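PDB 3AY8: glutathione S-transferase from Bombyx mori, which probably catalyses the conjugation of glutathione to electrophilic compounds, as cytosolic glutathione transferases do, working as a homodimer. Local coordinates for residues 17-22 with 29-34; 112-117 with 173-178; 165-170 with 184-189. All blocks are in the same frame, centred on the assembly; numbering follows the deposited sequence. Where two conformers were deposited one is given.

Interaction 1: residues 17-22 with 29-34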
loop_
_atom_site.group_PDB
_atom_site.type_symbol
_atom_site.label_atom_id
_atom_site.label_comp_id
_atom_site.label_asym_id
_atom_site.label_seq_id
_atom_site.Cartn_x
_atom_site.Cartn_y
_atom_site.Cartn_z
ATOM N N GLY A 17 0.021 3.311 -13.652
ATOM C CA GLY A 17 0.680 4.238 -12.722
ATOM C C GLY A 17 2.197 4.209 -12.830
ATOM O O GLY A 17 2.861 5.247 -12.731
ATOM N N ALA A 18 2.746 3.018 -13.021
ATOM C CA ALA A 18 4.190 2.864 -13.241
ATOM C C ALA A 18 4.626 3.524 -14.556
ATOM O O ALA A 18 5.648 4.226 -14.591
ATOM C CB ALA A 18 4.577 1.383 -13.222
ATOM N N LEU A 19 3.857 3.317 -15.629
ATOM C CA LEU A 19 4.196 3.935 -16.928
ATOM C C LEU A 19 4.061 5.456 -16.880
ATOM O O LEU A 19 4.934 6.191 -17.371
ATOM C CB LEU A 19 3.379 3.321 -18.079
ATOM C CG LEU A 19 3.655 3.860 -19.495
ATOM C CD1 LEU A 19 5.117 3.753 -19.909
ATOM C CD2 LEU A 19 2.753 3.187 -20.542
ATOM N N LEU A 20 2.987 5.937 -16.256
ATOM C CA LEU A 20 2.803 7.371 -16.081
ATOM C C LEU A 20 3.991 8.026 -15.379
ATOM O O LEU A 20 4.354 9.159 -15.704
ATOM C CB LEU A 20 1.512 7.660 -15.307
ATOM C CG LEU A 20 0.188 7.715 -16.091
ATOM C CD1 LEU A 20 -0.991 7.642 -15.129
ATOM C CD2 LEU A 20 0.081 8.984 -16.960
ATOM N N ALA A 21 4.564 7.335 -14.391
ATOM C CA ALA A 21 5.751 7.845 -13.690
ATOM C C ALA A 21 6.937 7.928 -14.655
ATOM O O ALA A 21 7.658 8.923 -14.665
ATOM C CB ALA A 21 6.103 6.962 -12.495
ATOM N N ALA A 22 7.139 6.877 -15.443
ATOM C CA ALA A 22 8.192 6.883 -16.472
ATOM C C ALA A 22 7.989 8.054 -17.453
ATOM O O ALA A 22 8.940 8.761 -17.766
ATOM C CB ALA A 22 8.241 5.546 -17.210
ATOM N N ILE A 29 11.813 4.215 -22.357
ATOM C CA ILE A 29 11.614 2.863 -21.828
ATOM C C ILE A 29 11.024 1.964 -22.876
ATOM O O ILE A 29 10.115 2.371 -23.614
ATOM C CB ILE A 29 10.571 2.797 -20.688
ATOM C CG1 ILE A 29 9.937 4.151 -20.410
ATOM C CG2 ILE A 29 11.130 2.072 -19.471
ATOM C CD1 ILE A 29 8.449 4.076 -20.463
ATOM N N GLN A 30 11.532 0.738 -22.938
ATOM C CA GLN A 30 10.917 -0.308 -23.746
ATOM C C GLN A 30 9.680 -0.799 -23.015
ATOM O O GLN A 30 9.712 -1.004 -21.794
ATOM C CB GLN A 30 11.864 -1.490 -23.939
ATOM C CG GLN A 30 12.885 -1.342 -25.052
ATOM C CD GLN A 30 13.609 -2.655 -25.352
ATOM O OE1 GLN A 30 12.998 -3.729 -25.392
ATOM N NE2 GLN A 30 14.912 -2.570 -25.560
ATOM N N ILE A 31 8.598 -0.984 -23.756
ATOM C CA ILE A 31 7.352 -1.423 -23.171
ATOM C C ILE A 31 6.967 -2.742 -23.802
ATOM O O ILE A 31 6.692 -2.814 -25.007
ATOM C CB ILE A 31 6.214 -0.392 -23.367
ATOM C CG1 ILE A 31 6.571 0.946 -22.701
ATOM C CG2 ILE A 31 4.876 -0.948 -22.822
ATOM C CD1 ILE A 31 5.625 2.060 -23.030
ATOM N N GLU A 32 6.998 -3.786 -22.991
ATOM C CA GLU A 32 6.537 -5.098 -23.412
ATOM C C GLU A 32 5.112 -5.293 -22.907
ATOM O O GLU A 32 4.893 -5.368 -21.700
ATOM C CB GLU A 32 7.450 -6.180 -22.843
ATOM C CG GLU A 32 7.048 -7.588 -23.233
ATOM C CD GLU A 32 7.824 -8.099 -24.420
ATOM O OE1 GLU A 32 8.995 -8.495 -24.236
ATOM O OE2 GLU A 32 7.262 -8.106 -25.534
ATOM N N ILE A 33 4.153 -5.363 -23.832
ATOM C CA ILE A 33 2.754 -5.544 -23.486
ATOM C C ILE A 33 2.525 -6.987 -23.046
ATOM O O ILE A 33 2.914 -7.930 -23.740
ATOM C CB ILE A 33 1.802 -5.154 -24.653
ATOM C CG1 ILE A 33 1.997 -3.678 -25.065
ATOM C CG2 ILE A 33 0.343 -5.451 -24.296
ATOM C CD1 ILE A 33 1.707 -2.640 -23.926
ATOM N N VAL A 34 1.917 -7.144 -21.875
ATOM C CA VAL A 34 1.647 -8.452 -21.291
ATOM C C VAL A 34 0.137 -8.545 -21.112
ATOM O O VAL A 34 -0.434 -7.881 -20.248
ATOM C CB VAL A 34 2.392 -8.630 -19.927
ATOM C CG1 VAL A 34 2.096 -9.990 -19.296
ATOM C CG2 VAL A 34 3.899 -8.459 -20.107
#
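Leu19 and Ile31 carry the sounder half of an apolar contact between helix 13-25 and strand 30-33. The methyl at the end of Ile31, CD1, reaches the fork of the leucine, 3.6 Å from Leu19 CD1 and 4.0 Å from Leu19 CD2, and the two side chains cross at about a right angle. Leu19 does not aim its CB at the strand; with CG set opposite the backbone N (chi1 -179°), the fork is carried toward the strand and both methyls come within touch of Ile31. Ile29 was deposited in two conformers, and the one given is nearly eclipsed about chi1 (2°). In that conformer Ala22 CB, closer to the helix's later turns, lies 3.6 Å from Ile29 CD1 and 3.9 Å from Ile29 CG1, while the unusually short approach of Ile29 to Leu19 CD1 is doubtful.

The contact sits inside the first beta-alpha-beta unit of the thioredoxin-like N-terminal domain: strand 5-8 leads into helix 13-25, which crosses over to strand 30-33 at the border of the sheet.

Backbone bonds hold each partner in shape. In the helix Ala21 N donates to Gly17 O and Ala22 N to Ala18 O, each over 3.2 Å. Along strand 5-8 and the residue before it, Gln30 bonds Leu4 and Leu6, and Glu32 bonds Leu6 and His8.

Side chains around the contact extend the packing: Leu19 also rests on Leu6 and His8 of the neighbouring parallel strand, while Ala18 and Ala22 meet helix 68-79. From another side of helix 13-25, Leu20 reaches Tyr164 and Ala165 of helix 158-173.

Interaction 2: residues 112-117 with 173-178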
loop_
_atom_site.group_PDB
_atom_site.type_symbol
_atom_site.label_atom_id
_atom_site.label_comp_id
_atom_site.label_asym_id
_atom_site.label_seq_id
_atom_site.Cartn_x
_atom_site.Cartn_y
_atom_site.Cartn_z
ATOM N N ARG A 112 -10.598 -2.099 -6.611
ATOM C CA ARG A 112 -10.456 -3.516 -6.898
ATOM C C ARG A 112 -11.549 -4.388 -6.237
ATOM O O ARG A 112 -12.045 -5.325 -6.858
ATOM C CB ARG A 112 -9.081 -3.970 -6.452
ATOM C CG ARG A 112 -8.573 -5.149 -7.200
ATOM C CD ARG A 112 -7.276 -5.651 -6.568
ATOM N NE ARG A 112 -6.659 -6.658 -7.423
ATOM C CZ ARG A 112 -6.720 -7.972 -7.215
ATOM N NH1 ARG A 112 -6.121 -8.799 -8.069
ATOM N NH2 ARG A 112 -7.362 -8.466 -6.156
ATOM N N ALA A 113 -11.906 -4.072 -4.991
ATOM C CA ALA A 113 -12.981 -4.782 -4.268
ATOM C C ALA A 113 -14.300 -4.757 -5.041
ATOM O O ALA A 113 -15.067 -5.717 -5.006
ATOM C CB ALA A 113 -13.172 -4.204 -2.876
ATOM N N ILE A 114 -14.539 -3.663 -5.751
ATOM C CA ILE A 114 -15.706 -3.533 -6.626
ATOM C C ILE A 114 -15.504 -4.241 -7.973
ATOM O O ILE A 114 -16.337 -5.058 -8.387
ATOM C CB ILE A 114 -16.054 -2.045 -6.848
ATOM C CG1 ILE A 114 -16.566 -1.431 -5.542
ATOM C CG2 ILE A 114 -17.081 -1.850 -8.007
ATOM C CD1 ILE A 114 -16.375 0.087 -5.459
ATOM N N CYS A 115 -14.391 -3.951 -8.643
ATOM C CA CYS A 115 -14.221 -4.365 -10.041
ATOM C C CYS A 115 -13.773 -5.804 -10.283
ATOM O O CYS A 115 -14.207 -6.416 -11.256
ATOM C CB CYS A 115 -13.307 -3.398 -10.792
ATOM S SG CYS A 115 -13.943 -1.716 -10.827
ATOM N N PHE A 116 -12.907 -6.334 -9.424
ATOM C CA PHE A 116 -12.386 -7.689 -9.602
ATOM C C PHE A 116 -13.483 -8.773 -9.598
ATOM O O PHE A 116 -13.464 -9.673 -10.442
ATOM C CB PHE A 116 -11.312 -8.000 -8.553
ATOM C CG PHE A 116 -10.694 -9.364 -8.698
ATOM C CD1 PHE A 116 -9.501 -9.529 -9.410
ATOM C CD2 PHE A 116 -11.294 -10.483 -8.120
ATOM C CE1 PHE A 116 -8.920 -10.787 -9.549
ATOM C CE2 PHE A 116 -10.725 -11.753 -8.260
ATOM C CZ PHE A 116 -9.534 -11.903 -8.973
ATOM N N PRO A 117 -14.428 -8.714 -8.641
ATOM C CA PRO A 117 -15.455 -9.754 -8.661
ATOM C C PRO A 117 -16.400 -9.635 -9.853
ATOM O O PRO A 117 -16.972 -10.647 -10.281
ATOM C CB PRO A 117 -16.212 -9.519 -7.351
ATOM C CG PRO A 117 -15.212 -8.834 -6.471
ATOM C CD PRO A 117 -14.491 -7.925 -7.396
ATOM N N VAL A 173 -15.203 3.244 -15.340
ATOM C CA VAL A 173 -16.319 2.364 -14.992
ATOM C C VAL A 173 -17.600 3.204 -14.888
ATOM O O VAL A 173 -18.677 2.757 -15.268
ATOM C CB VAL A 173 -16.069 1.584 -13.665
ATOM C CG1 VAL A 173 -17.290 0.749 -13.278
ATOM C CG2 VAL A 173 -14.855 0.661 -13.795
ATOM N N GLY A 174 -17.462 4.438 -14.411
ATOM C CA GLY A 174 -18.608 5.299 -14.161
ATOM C C GLY A 174 -18.771 5.450 -12.661
ATOM O O GLY A 174 -19.258 4.542 -11.974
ATOM N N TRP A 175 -18.332 6.584 -12.143
ATOM C CA TRP A 175 -18.501 6.885 -10.735
ATOM C C TRP A 175 -18.950 8.332 -10.640
ATOM O O TRP A 175 -18.453 9.186 -11.379
ATOM C CB TRP A 175 -17.206 6.665 -9.954
ATOM C CG TRP A 175 -17.460 6.353 -8.514
ATOM C CD1 TRP A 175 -17.407 7.222 -7.465
ATOM C CD2 TRP A 175 -17.831 5.079 -7.963
ATOM N NE1 TRP A 175 -17.715 6.568 -6.291
ATOM C CE2 TRP A 175 -17.980 5.253 -6.569
ATOM C CE3 TRP A 175 -18.042 3.807 -8.514
ATOM C CZ2 TRP A 175 -18.334 4.196 -5.708
ATOM C CZ3 TRP A 175 -18.400 2.757 -7.666
ATOM C CH2 TRP A 175 -18.539 2.959 -6.276
ATOM N N ASP A 176 -19.901 8.579 -9.749
ATOM C CA ASP A 176 -20.422 9.916 -9.469
ATOM C C ASP A 176 -19.523 10.557 -8.407
ATOM O O ASP A 176 -19.551 10.165 -7.244
ATOM C CB ASP A 176 -21.897 9.796 -8.999
ATOM C CG ASP A 176 -22.484 11.113 -8.456
ATOM O OD1 ASP A 176 -21.912 12.198 -8.708
ATOM O OD2 ASP A 176 -23.541 11.040 -7.757
ATOM N N ILE A 177 -18.716 11.529 -8.828
ATOM C CA ILE A 177 -17.854 12.298 -7.923
ATOM C C ILE A 177 -18.331 13.768 -7.772
ATOM O O ILE A 177 -17.563 14.642 -7.370
ATOM C CB ILE A 177 -16.341 12.236 -8.354
ATOM C CG1 ILE A 177 -16.130 12.837 -9.751
ATOM C CG2 ILE A 177 -15.790 10.790 -8.270
ATOM C CD1 ILE A 177 -14.688 13.192 -10.053
ATOM N N SER A 178 -19.607 14.028 -8.079
ATOM C CA SER A 178 -20.182 15.380 -7.930
ATOM C C SER A 178 -20.011 15.912 -6.503
ATOM O O SER A 178 -19.885 17.120 -6.300
ATOM C CB SER A 178 -21.661 15.401 -8.336
ATOM O OG SER A 178 -22.440 14.569 -7.486
#
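Asp176 OD1 takes two bonds from Ser178 and so shapes the loop that carries Trp175 against Ile114. With its syn lone pair, on the side of the other carboxylate oxygen, Asp176 OD1 accepts from the hydroxyl Ser178 OG over 2.7 Å. The backbone Ser178 N reaches the same Asp176 OD1 over 3.0 Å from the anti side, 32° out of the carboxylate plane; the N-H...O angle is 158°, fairly straight. The backbone bond closes an Asx turn in the link between helices 158-173 and 181-190, inside the all-helical C-terminal domain of the glutathione transferase fold.

Two apolar pairs tie this link to helix 90-120. In the first, the end methyl of Ile114 meets the six-membered part of the indole: Ile114 CD1 is 3.7 Å from Trp175 CH2 and 4.0 Å from its CZ3. The methyl arrives obliquely to the ring, the two side chains coming from opposite directions. Trp175 holds CG roughly opposite its backbone N (chi1 -154°), which extends the indole toward the helix, and Ile177 CG2 sits at the edge of that ring, in its plane. Leu134 and Leu138 of helix 128-147 also touch the indole.

The second pair closes at the last turn of helix 158-173, just before Gly174 turns the chain out of helical geometry with a positive phi. Here Val173 and Cys115 point toward each other, and Phe206 and Val210 of helix 196-213 pack on both. The thiol branch of Cys115 lies beside its backbone N, and so does the valine methyl facing it: Cys115 SG approaches Val173 CG2 to 3.9 Å.

Interaction 3: residues 165-170 with 184-189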
loop_
_atom_site.group_PDB
_atom_site.type_symbol
_atom_site.label_atom_id
_atom_site.label_comp_id
_atom_site.label_asym_id
_atom_site.label_seq_id
_atom_site.Cartn_x
_atom_site.Cartn_y
_atom_site.Cartn_z
ATOM N N ALA A 165 -3.836 7.130 -12.053
ATOM C CA ALA A 165 -4.050 5.806 -12.651
ATOM C C ALA A 165 -5.213 5.077 -11.976
ATOM O O ALA A 165 -6.054 4.452 -12.647
ATOM C CB ALA A 165 -2.766 4.962 -12.592
ATOM N N SER A 166 -5.269 5.175 -10.648
ATOM C CA SER A 166 -6.364 4.581 -9.884
ATOM C C SER A 166 -7.716 5.249 -10.200
ATOM O O SER A 166 -8.682 4.568 -10.586
ATOM C CB SER A 166 -6.064 4.670 -8.386
ATOM O OG SER A 166 -4.991 3.810 -8.023
ATOM N N MET A 167 -7.772 6.571 -10.033
ATOM C CA MET A 167 -9.007 7.347 -10.239
ATOM C C MET A 167 -9.556 7.235 -11.664
ATOM O O MET A 167 -10.758 7.119 -11.859
ATOM C CB MET A 167 -8.788 8.833 -9.896
ATOM C CG MET A 167 -8.777 9.133 -8.416
ATOM S SD MET A 167 -10.232 8.511 -7.550
ATOM C CE MET A 167 -11.613 9.254 -8.452
ATOM N N SER A 168 -8.676 7.263 -12.656
ATOM C CA SER A 168 -9.115 7.114 -14.053
ATOM C C SER A 168 -9.779 5.751 -14.291
ATOM O O SER A 168 -10.710 5.639 -15.097
ATOM C CB SER A 168 -7.956 7.368 -15.027
ATOM O OG SER A 168 -6.911 6.424 -14.861
ATOM N N SER A 169 -9.326 4.732 -13.561
ATOM C CA SER A 169 -9.903 3.392 -13.625
ATOM C C SER A 169 -11.379 3.351 -13.190
ATOM O O SER A 169 -12.233 2.850 -13.932
ATOM C CB SER A 169 -9.081 2.428 -12.767
ATOM O OG SER A 169 -7.710 2.490 -13.128
ATOM N N ILE A 170 -11.686 3.886 -12.000
ATOM C CA ILE A 170 -13.060 3.854 -11.515
ATOM C C ILE A 170 -13.936 4.858 -12.288
ATOM O O ILE A 170 -15.102 4.573 -12.569
ATOM C CB ILE A 170 -13.157 4.040 -9.966
ATOM C CG1 ILE A 170 -14.514 3.545 -9.426
ATOM C CG2 ILE A 170 -12.860 5.502 -9.550
ATOM C CD1 ILE A 170 -14.789 2.019 -9.601
ATOM N N GLN A 184 -12.702 16.645 -8.994
ATOM C CA GLN A 184 -13.132 17.101 -10.331
ATOM C C GLN A 184 -12.137 18.082 -10.943
ATOM O O GLN A 184 -11.791 17.964 -12.113
ATOM C CB GLN A 184 -14.533 17.727 -10.285
ATOM C CG GLN A 184 -15.637 16.729 -9.970
ATOM C CD GLN A 184 -17.006 17.364 -9.944
ATOM O OE1 GLN A 184 -17.259 18.298 -9.182
ATOM N NE2 GLN A 184 -17.906 16.845 -10.760
ATOM N N ARG A 185 -11.659 19.029 -10.138
ATOM C CA ARG A 185 -10.652 19.997 -10.579
ATOM C C ARG A 185 -9.332 19.291 -10.934
ATOM O O ARG A 185 -8.731 19.526 -11.990
ATOM C CB ARG A 185 -10.394 21.019 -9.469
ATOM C CG ARG A 185 -9.282 22.041 -9.792
ATOM C CD ARG A 185 -8.725 22.706 -8.532
ATOM N NE ARG A 185 -7.751 21.857 -7.836
ATOM C CZ ARG A 185 -7.808 21.506 -6.551
ATOM N NH1 ARG A 185 -8.808 21.923 -5.774
ATOM N NH2 ARG A 185 -6.852 20.735 -6.032
ATOM N N TRP A 186 -8.882 18.434 -10.027
ATOM C CA TRP A 186 -7.587 17.780 -10.161
ATOM C C TRP A 186 -7.546 16.836 -11.365
ATOM O O TRP A 186 -6.528 16.760 -12.052
ATOM C CB TRP A 186 -7.252 17.069 -8.843
ATOM C CG TRP A 186 -6.168 16.041 -8.887
ATOM C CD1 TRP A 186 -4.831 16.259 -8.774
ATOM C CD2 TRP A 186 -6.337 14.619 -9.009
ATOM N NE1 TRP A 186 -4.149 15.062 -8.823
ATOM C CE2 TRP A 186 -5.050 14.040 -8.964
ATOM C CE3 TRP A 186 -7.454 13.781 -9.147
ATOM C CZ2 TRP A 186 -4.841 12.659 -9.065
ATOM C CZ3 TRP A 186 -7.255 12.411 -9.240
ATOM C CH2 TRP A 186 -5.951 11.861 -9.206
ATOM N N ILE A 187 -8.652 16.144 -11.628
ATOM C CA ILE A 187 -8.697 15.159 -12.712
ATOM C C ILE A 187 -8.584 15.801 -14.106
ATOM O O ILE A 187 -8.060 15.186 -15.034
ATOM C CB ILE A 187 -9.925 14.216 -12.600
ATOM C CG1 ILE A 187 -9.718 12.955 -13.444
ATOM C CG2 ILE A 187 -11.214 14.927 -12.971
ATOM C CD1 ILE A 187 -8.856 11.909 -12.762
ATOM N N LYS A 188 -9.057 17.042 -14.236
ATOM C CA LYS A 188 -8.821 17.852 -15.444
ATOM C C LYS A 188 -7.360 18.281 -15.532
ATOM O O LYS A 188 -6.783 18.277 -16.609
ATOM C CB LYS A 188 -9.698 19.100 -15.450
ATOM C CG LYS A 188 -11.179 18.837 -15.423
ATOM C CD LYS A 188 -11.907 20.159 -15.225
ATOM C CE LYS A 188 -13.417 19.958 -15.161
ATOM N NZ LYS A 188 -14.042 21.117 -14.470
ATOM N N ASP A 189 -6.759 18.655 -14.405
ATOM C CA ASP A 189 -5.323 18.960 -14.394
ATOM C C ASP A 189 -4.465 17.741 -14.750
ATOM O O ASP A 189 -3.412 17.887 -15.376
ATOM C CB ASP A 189 -4.888 19.538 -13.054
ATOM C CG ASP A 189 -5.252 21.007 -12.908
ATOM O OD1 ASP A 189 -5.396 21.700 -13.940
ATOM O OD2 ASP A 189 -5.415 21.457 -11.758
#
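Met167 meets Trp186 and Ile187 where helix 158-173 packs on helix 181-190, a helix-helix contact within the helical C-terminal domain of the glutathione transferase fold. At the start of 184-189, Gln184 rests on Ile177 in the preceding loop. Arg185 turns elsewhere, its NH2 bonding the backbone oxygens of Leu145 and Lys149 and so tying helix 181-190 to the end of helix 128-147 and the chain just after it.

Trp186 follows as the main partner. Its CB is not aimed at Met167, but with CG opposite the backbone N (chi1 164°) the indole extends until its six-membered ring arrives. Met167 CG lies 3.7 Å from Trp186 CZ3 and 4.0 Å from Trp186 CH2, at the ring edge and near its plane, so the methionine chain runs past the rim instead of over a face. The indole nitrogen, NE1, is bonded to Asp160 OD1, which helps fix the ring's rotation in this buried setting.

Next comes Ile187, which points toward the other helix; in the conformer given, its CD1 stands 4.2 Å from Met167 CB, a looser touch. Asp189 N closes the turn onto Arg185 O at 3.2 Å. Bends at chi2 and chi3 fold the methionine chain back, while nearer its root Met167 CB sits in the indole plane, 3.9 Å from Trp186 CZ3.

How the interactions relate
Interactions 2 and 3 are buried contacts of the helical domain and share helix 158-173: interaction 3 uses its second half, interaction 2 its last residue and the loop beyond. They adjoin, with Trp175 CE3 3.7 Å from Ile170 CG1. Interaction 1 belongs to the thioredoxin-like domain and is only partly buried, its strand side lying at the sheet border. It nevertheless reaches interaction 3 across the domain interface, where Ala165 CB packs near Gly17 and Leu20, whereas interactions 1 and 2 stay about 13 Å apart at their nearest atoms. Only aliphatic carbons meet in interaction 1; the helical-domain contacts add indole rings and sulfur-containing side chains.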